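Local coordinates for endoglucanase (Uncultured bacterium, PDB 3X17), which hydrolyses internal beta-1,4-glucosidic bonds of cellulose as a glycoside hydrolase family 9 endoglucanase carrying an N-terminal Ig-like domain, at residues A[285-290]-A[344-349]; A[448-453]-A[457-462]. One frame throughout, in Å; residues are numbered along the deposited sequence.

Overall arrangement
Both contacts join helices of the (alpha/alpha)6 barrel that forms the family 9 glycosidase part of the chain, and they follow one another in series along the sequence. Contact 1 ties helix 272-288 to helix 337-351, its two segments more than fifty residues apart in sequence, whereas contact 2 is local and closes the hairpin of helices 435-452 and 456-469. Their centres lie 24 Å apart and their nearest atoms about 9 Å, so they do not touch. Helix 381-390 relates them: D386 brings a carboxylate near contact 1, while F385 meets F448 and H451 of the 448-453 segment. Together they illustrate two ways of joining barrel helices, by an ion pair between residues far apart in sequence, and by a short turn.

Contact 1: A[285-290]-A[344-349]; sequences AARIFA and AVELWV
R287 and V349 bring the backbones of 285-290 and 344-349 to their nearest point, with CA atoms 8.2 Å apart. The segments belong to helices 272-288 and 337-351 of the (alpha/alpha)6 barrel, and at this spacing one long side chain does most of the bridging. R287 leaves its helix with CG anti to the backbone N (chi1 164°), and bends at chi2 and chi3 then turn the guanidinium toward E346. NH2 meets E346 OE1 at 2.5 Å in a salt bridge. The oxygen lies at the guanidinium edge, but the N-H...O angle is only 126° and the two planes are 44° apart, so the bond is bent, and its shortness makes its exact geometry doubtful. E346 reaches across by folding at chi2. Its other oxygen, OE2, makes a weak hydrogen bond to W342 NE1 and lies close to D386, a crowding of negative charge that R287 probably helps to offset. NH1 of R287 has a second acidic mate in E199 on helix 184-200. V349 supplies the apolar share: CG1 packs obliquely against the guanidinium, 3.8 Å from NH2 and 3.9 Å from NE. A leucine in place of R287 would probably leave E346 and E199 without their shared cation and the E346-D386 pair less well compensated. Finally, a water links the helices beside the ion pair, accepting a weak hydrogen bond from R287 NH2 (2.9 Å) and donating one to the main-chain oxygen E346 O at 2.8 Å.

Contact 2: A[448-453]-A[457-462]; sequences FAHHLE and EYERAA
H450 and E459 meet where two helices, joined by a short turn into an alpha-alpha hairpin, run nearly antiparallel (156°) with axes 9.3 Å apart. With CG anti to the backbone N (chi1 180°), the H450 imidazole stands out toward the second helix, and E459 passes over one of its faces. E459 CB lies above the ring centre, and the extended chain beyond CG carries the carboxylate on to the NE2 end. There OE1 comes within 2.7 Å of H450 NE2, yet carboxylate and imidazole are turned 83° apart and the angle is too poor for a hydrogen bond. OE1 instead has a weak hydrogen bond with H555 NE2 on helix 543-558. The ring's rotation is set by ND1, which accepts a hydrogen bond from R455 N in the turn. Y458, its CG beside the backbone N (chi1 -81°), brings its ring up to the first helix: CE2 packs obliquely 3.8 Å from A449 CB, and the CD2 edge faces H450 N. R455 adds a cation-pi contact to the same ring. Around the hairpin, helix 396-418 packs on A449 and Y458 through A410, with F414 also meeting the tyrosine, while helix 543-558 lies beside H450 and E459 through H555 and F556.

Contact 1: A[285-290]-A[344-349]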
loop_
_atom_site.group_PDB
_atom_site.type_symbol
_atom_site.label_atom_id
_atom_site.label_comp_id
_atom_site.label_asym_id
_atom_site.label_seq_id
_atom_site.Cartn_x
_atom_site.Cartn_y
_atom_site.Cartn_z
ATOM N N ALA A 285 -0.576 8.644 16.079
ATOM C CA ALA A 285 0.030 7.650 16.967
ATOM C C ALA A 285 -0.258 8.033 18.407
ATOM O O ALA A 285 -0.379 7.161 19.282
ATOM C CB ALA A 285 1.542 7.568 16.739
ATOM N N ALA A 286 -0.307 9.339 18.659
ATOM C CA ALA A 286 -0.608 9.829 20.000
ATOM C C ALA A 286 -1.974 9.299 20.455
ATOM O O ALA A 286 -2.145 8.939 21.615
ATOM C CB ALA A 286 -0.572 11.357 20.038
ATOM N N ARG A 287 -2.919 9.233 19.550
ATOM C CA ARG A 287 -4.238 8.769 19.855
ATOM C C ARG A 287 -4.224 7.270 19.987
ATOM O O ARG A 287 -4.820 6.729 20.860
ATOM C CB ARG A 287 -5.223 9.199 18.769
ATOM C CG ARG A 287 -6.538 8.478 18.759
ATOM C CD ARG A 287 -6.989 8.149 17.366
ATOM N NE ARG A 287 -6.858 9.298 16.536
ATOM C CZ ARG A 287 -6.697 9.314 15.227
ATOM N NH1 ARG A 287 -6.674 8.231 14.514
ATOM N NH2 ARG A 287 -6.584 10.468 14.643
ATOM N N ILE A 288 -3.522 6.607 19.108
ATOM C CA ILE A 288 -3.658 5.172 19.007
ATOM C C ILE A 288 -2.798 4.429 20.042
ATOM O O ILE A 288 -3.175 3.342 20.497
ATOM C CB ILE A 288 -3.385 4.699 17.556
ATOM C CG1 ILE A 288 -4.532 5.107 16.640
ATOM C CG2 ILE A 288 -3.201 3.216 17.473
ATOM C CD1 ILE A 288 -4.178 5.004 15.171
ATOM N N PHE A 289 -1.647 4.996 20.416
ATOM C CA PHE A 289 -0.705 4.274 21.297
ATOM C C PHE A 289 -1.073 4.520 22.748
ATOM O O PHE A 289 -0.406 4.007 23.637
ATOM C CB PHE A 289 0.755 4.737 21.091
ATOM C CG PHE A 289 1.477 4.014 20.000
ATOM C CD1 PHE A 289 1.346 4.423 18.678
ATOM C CD2 PHE A 289 2.323 2.939 20.299
ATOM C CE1 PHE A 289 1.995 3.737 17.650
ATOM C CE2 PHE A 289 2.981 2.247 19.275
ATOM C CZ PHE A 289 2.838 2.673 17.951
ATOM N N ALA A 290 -2.037 5.412 22.986
ATOM C CA ALA A 290 -2.352 5.839 24.352
ATOM C C ALA A 290 -2.608 4.697 25.365
ATOM O O ALA A 290 -2.075 4.740 26.461
ATOM C CB ALA A 290 -3.499 6.858 24.372
ATOM N N ALA A 344 -3.659 19.224 10.608
ATOM C CA ALA A 344 -4.687 19.930 11.402
ATOM C C ALA A 344 -5.784 19.026 11.967
ATOM O O ALA A 344 -6.077 19.074 13.160
ATOM C CB ALA A 344 -5.294 21.118 10.624
ATOM N N VAL A 345 -6.371 18.190 11.124
ATOM C CA VAL A 345 -7.396 17.237 11.579
ATOM C C VAL A 345 -6.869 16.362 12.707
ATOM O O VAL A 345 -7.474 16.303 13.773
ATOM C CB VAL A 345 -7.905 16.345 10.407
ATOM C CG1 VAL A 345 -8.771 15.196 10.932
ATOM C CG2 VAL A 345 -8.702 17.203 9.413
ATOM N N GLU A 346 -5.744 15.680 12.476
ATOM C CA GLU A 346 -5.221 14.709 13.463
ATOM C C GLU A 346 -4.852 15.375 14.803
ATOM O O GLU A 346 -5.121 14.841 15.880
ATOM C CB GLU A 346 -4.025 13.943 12.899
ATOM C CG GLU A 346 -4.311 13.265 11.563
ATOM C CD GLU A 346 -5.463 12.249 11.625
ATOM O OE1 GLU A 346 -5.977 11.952 12.730
ATOM O OE2 GLU A 346 -5.797 11.677 10.569
ATOM N N LEU A 347 -4.270 16.562 14.733
ATOM C CA LEU A 347 -3.963 17.303 15.942
ATOM C C LEU A 347 -5.243 17.747 16.661
ATOM O O LEU A 347 -5.312 17.693 17.888
ATOM C CB LEU A 347 -3.056 18.508 15.631
ATOM C CG LEU A 347 -1.563 18.113 15.580
ATOM C CD1 LEU A 347 -0.728 19.122 14.788
ATOM C CD2 LEU A 347 -1.042 17.963 17.003
ATOM N N TRP A 348 -6.202 18.269 15.895
ATOM C CA TRP A 348 -7.528 18.596 16.429
ATOM C C TRP A 348 -8.175 17.404 17.136
ATOM O O TRP A 348 -8.749 17.554 18.221
ATOM C CB TRP A 348 -8.465 19.108 15.328
ATOM C CG TRP A 348 -9.837 19.420 15.870
ATOM C CD1 TRP A 348 -10.137 20.284 16.903
ATOM C CD2 TRP A 348 -11.067 18.784 15.518
ATOM N NE1 TRP A 348 -11.479 20.248 17.179
ATOM C CE2 TRP A 348 -12.076 19.327 16.357
ATOM C CE3 TRP A 348 -11.431 17.858 14.538
ATOM C CZ2 TRP A 348 -13.412 18.970 16.243
ATOM C CZ3 TRP A 348 -12.762 17.488 14.439
ATOM C CH2 TRP A 348 -13.735 18.041 15.285
ATOM N N VAL A 349 -8.069 16.225 16.519
ATOM C CA VAL A 349 -8.760 15.028 17.005
ATOM C C VAL A 349 -8.211 14.607 18.347
ATOM O O VAL A 349 -8.987 14.248 19.237
ATOM C CB VAL A 349 -8.650 13.819 16.028
ATOM C CG1 VAL A 349 -9.054 12.527 16.735
ATOM C CG2 VAL A 349 -9.503 14.031 14.794
HETATM O O HOH W 1 -5.211 12.087 16.550
#

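Contact 2: A[448-453]-A[457-462]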
loop_
_atom_site.group_PDB
_atom_site.type_symbol
_atom_site.label_atom_id
_atom_site.label_comp_id
_atom_site.label_asym_id
_atom_site.label_seq_id
_atom_site.Cartn_x
_atom_site.Cartn_y
_atom_site.Cartn_z
ATOM N N PHE A 448 -13.870 2.962 3.208
ATOM C CA PHE A 448 -14.206 4.118 4.060
ATOM C C PHE A 448 -15.725 4.390 3.974
ATOM O O PHE A 448 -16.377 4.630 4.987
ATOM C CB PHE A 448 -13.462 5.378 3.630
ATOM C CG PHE A 448 -12.007 5.438 4.077
ATOM C CD1 PHE A 448 -11.512 4.577 5.052
ATOM C CD2 PHE A 448 -11.150 6.381 3.535
ATOM C CE1 PHE A 448 -10.174 4.649 5.463
ATOM C CE2 PHE A 448 -9.813 6.489 3.970
ATOM C CZ PHE A 448 -9.333 5.616 4.929
ATOM N N ALA A 449 -16.242 4.406 2.752
ATOM C CA ALA A 449 -17.651 4.662 2.482
ATOM C C ALA A 449 -18.520 3.552 3.075
ATOM O O ALA A 449 -19.454 3.818 3.827
ATOM C CB ALA A 449 -17.891 4.795 0.942
ATOM N N HIS A 450 -18.107 2.315 2.861
ATOM C CA HIS A 450 -18.714 1.166 3.514
ATOM C C HIS A 450 -18.810 1.336 5.028
ATOM O O HIS A 450 -19.758 0.862 5.658
ATOM C CB HIS A 450 -17.938 -0.109 3.184
ATOM C CG HIS A 450 -18.500 -1.340 3.834
ATOM N ND1 HIS A 450 -19.742 -1.852 3.510
ATOM C CD2 HIS A 450 -18.005 -2.142 4.808
ATOM C CE1 HIS A 450 -19.951 -2.961 4.202
ATOM N NE2 HIS A 450 -18.936 -3.131 5.032
ATOM N N HIS A 451 -17.803 1.962 5.617
ATOM C CA HIS A 451 -17.777 2.115 7.052
ATOM C C HIS A 451 -18.820 3.151 7.524
ATOM O O HIS A 451 -19.395 3.019 8.615
ATOM C CB HIS A 451 -16.376 2.491 7.524
ATOM C CG HIS A 451 -16.234 2.512 9.012
ATOM N ND1 HIS A 451 -16.581 3.611 9.775
ATOM C CD2 HIS A 451 -15.878 1.543 9.889
ATOM C CE1 HIS A 451 -16.420 3.326 11.057
ATOM N NE2 HIS A 451 -16.010 2.071 11.154
ATOM N N LEU A 452 -19.068 4.171 6.698
ATOM C CA LEU A 452 -20.060 5.209 7.040
ATOM C C LEU A 452 -21.493 4.726 6.791
ATOM O O LEU A 452 -22.430 5.129 7.481
ATOM C CB LEU A 452 -19.824 6.464 6.204
ATOM C CG LEU A 452 -18.538 7.272 6.417
ATOM C CD1 LEU A 452 -18.697 8.520 5.628
ATOM C CD2 LEU A 452 -18.310 7.603 7.900
ATOM N N GLU A 453 -21.619 3.810 5.841
ATOM C CA GLU A 453 -22.870 3.466 5.189
ATOM C C GLU A 453 -22.658 2.062 4.601
ATOM O O GLU A 453 -22.133 1.921 3.486
ATOM C CB GLU A 453 -23.123 4.464 4.059
ATOM C CG GLU A 453 -24.563 4.700 3.678
ATOM C CD GLU A 453 -24.690 5.766 2.573
ATOM O OE1 GLU A 453 -24.454 5.437 1.375
ATOM O OE2 GLU A 453 -24.970 6.941 2.913
ATOM N N GLU A 457 -21.883 -4.194 -2.012
ATOM C CA GLU A 457 -21.167 -4.111 -3.258
ATOM C C GLU A 457 -19.838 -3.402 -3.102
ATOM O O GLU A 457 -18.946 -3.647 -3.826
ATOM C CB GLU A 457 -22.002 -3.503 -4.372
ATOM C CG GLU A 457 -22.267 -2.043 -4.297
ATOM C CD GLU A 457 -23.318 -1.591 -5.288
ATOM O OE1 GLU A 457 -23.823 -2.405 -6.071
ATOM O OE2 GLU A 457 -23.617 -0.404 -5.303
ATOM N N TYR A 458 -19.710 -2.518 -2.143
ATOM C CA TYR A 458 -18.447 -1.794 -1.982
ATOM C C TYR A 458 -17.408 -2.757 -1.407
ATOM O O TYR A 458 -16.288 -2.853 -1.902
ATOM C CB TYR A 458 -18.611 -0.573 -1.089
ATOM C CG TYR A 458 -19.176 0.648 -1.793
ATOM C CD1 TYR A 458 -19.472 0.632 -3.150
ATOM C CD2 TYR A 458 -19.437 1.809 -1.085
ATOM C CE1 TYR A 458 -20.046 1.746 -3.775
ATOM C CE2 TYR A 458 -19.969 2.932 -1.700
ATOM C CZ TYR A 458 -20.265 2.902 -3.040
ATOM O OH TYR A 458 -20.723 4.054 -3.647
ATOM N N GLU A 459 -17.839 -3.565 -0.450
ATOM C CA GLU A 459 -16.965 -4.554 0.155
ATOM C C GLU A 459 -16.532 -5.615 -0.859
ATOM O O GLU A 459 -15.357 -6.039 -0.896
ATOM C CB GLU A 459 -17.671 -5.197 1.339
ATOM C CG GLU A 459 -16.740 -5.853 2.337
ATOM C CD GLU A 459 -17.475 -6.327 3.589
ATOM O OE1 GLU A 459 -17.842 -5.479 4.417
ATOM O OE2 GLU A 459 -17.746 -7.532 3.714
ATOM N N ARG A 460 -17.451 -5.972 -1.746
ATOM C CA ARG A 460 -17.089 -6.858 -2.840
ATOM C C ARG A 460 -16.042 -6.194 -3.746
ATOM O O ARG A 460 -15.065 -6.836 -4.134
ATOM C CB ARG A 460 -18.305 -7.314 -3.663
ATOM C CG ARG A 460 -17.913 -8.267 -4.825
ATOM C CD ARG A 460 -19.131 -8.705 -5.660
ATOM N NE ARG A 460 -19.567 -7.654 -6.587
ATOM C CZ ARG A 460 -20.722 -6.986 -6.493
ATOM N NH1 ARG A 460 -21.577 -7.270 -5.511
ATOM N NH2 ARG A 460 -21.019 -6.028 -7.376
ATOM N N ALA A 461 -16.269 -4.929 -4.097
ATOM C CA ALA A 461 -15.354 -4.224 -4.977
ATOM C C ALA A 461 -13.974 -4.089 -4.342
ATOM O O ALA A 461 -12.980 -4.134 -5.042
ATOM C CB ALA A 461 -15.910 -2.848 -5.381
ATOM N N ALA A 462 -13.916 -3.874 -3.027
ATOM C CA ALA A 462 -12.648 -3.827 -2.317
ATOM C C ALA A 462 -11.974 -5.198 -2.353
ATOM O O ALA A 462 -10.767 -5.305 -2.624
ATOM C CB ALA A 462 -12.862 -3.374 -0.864
#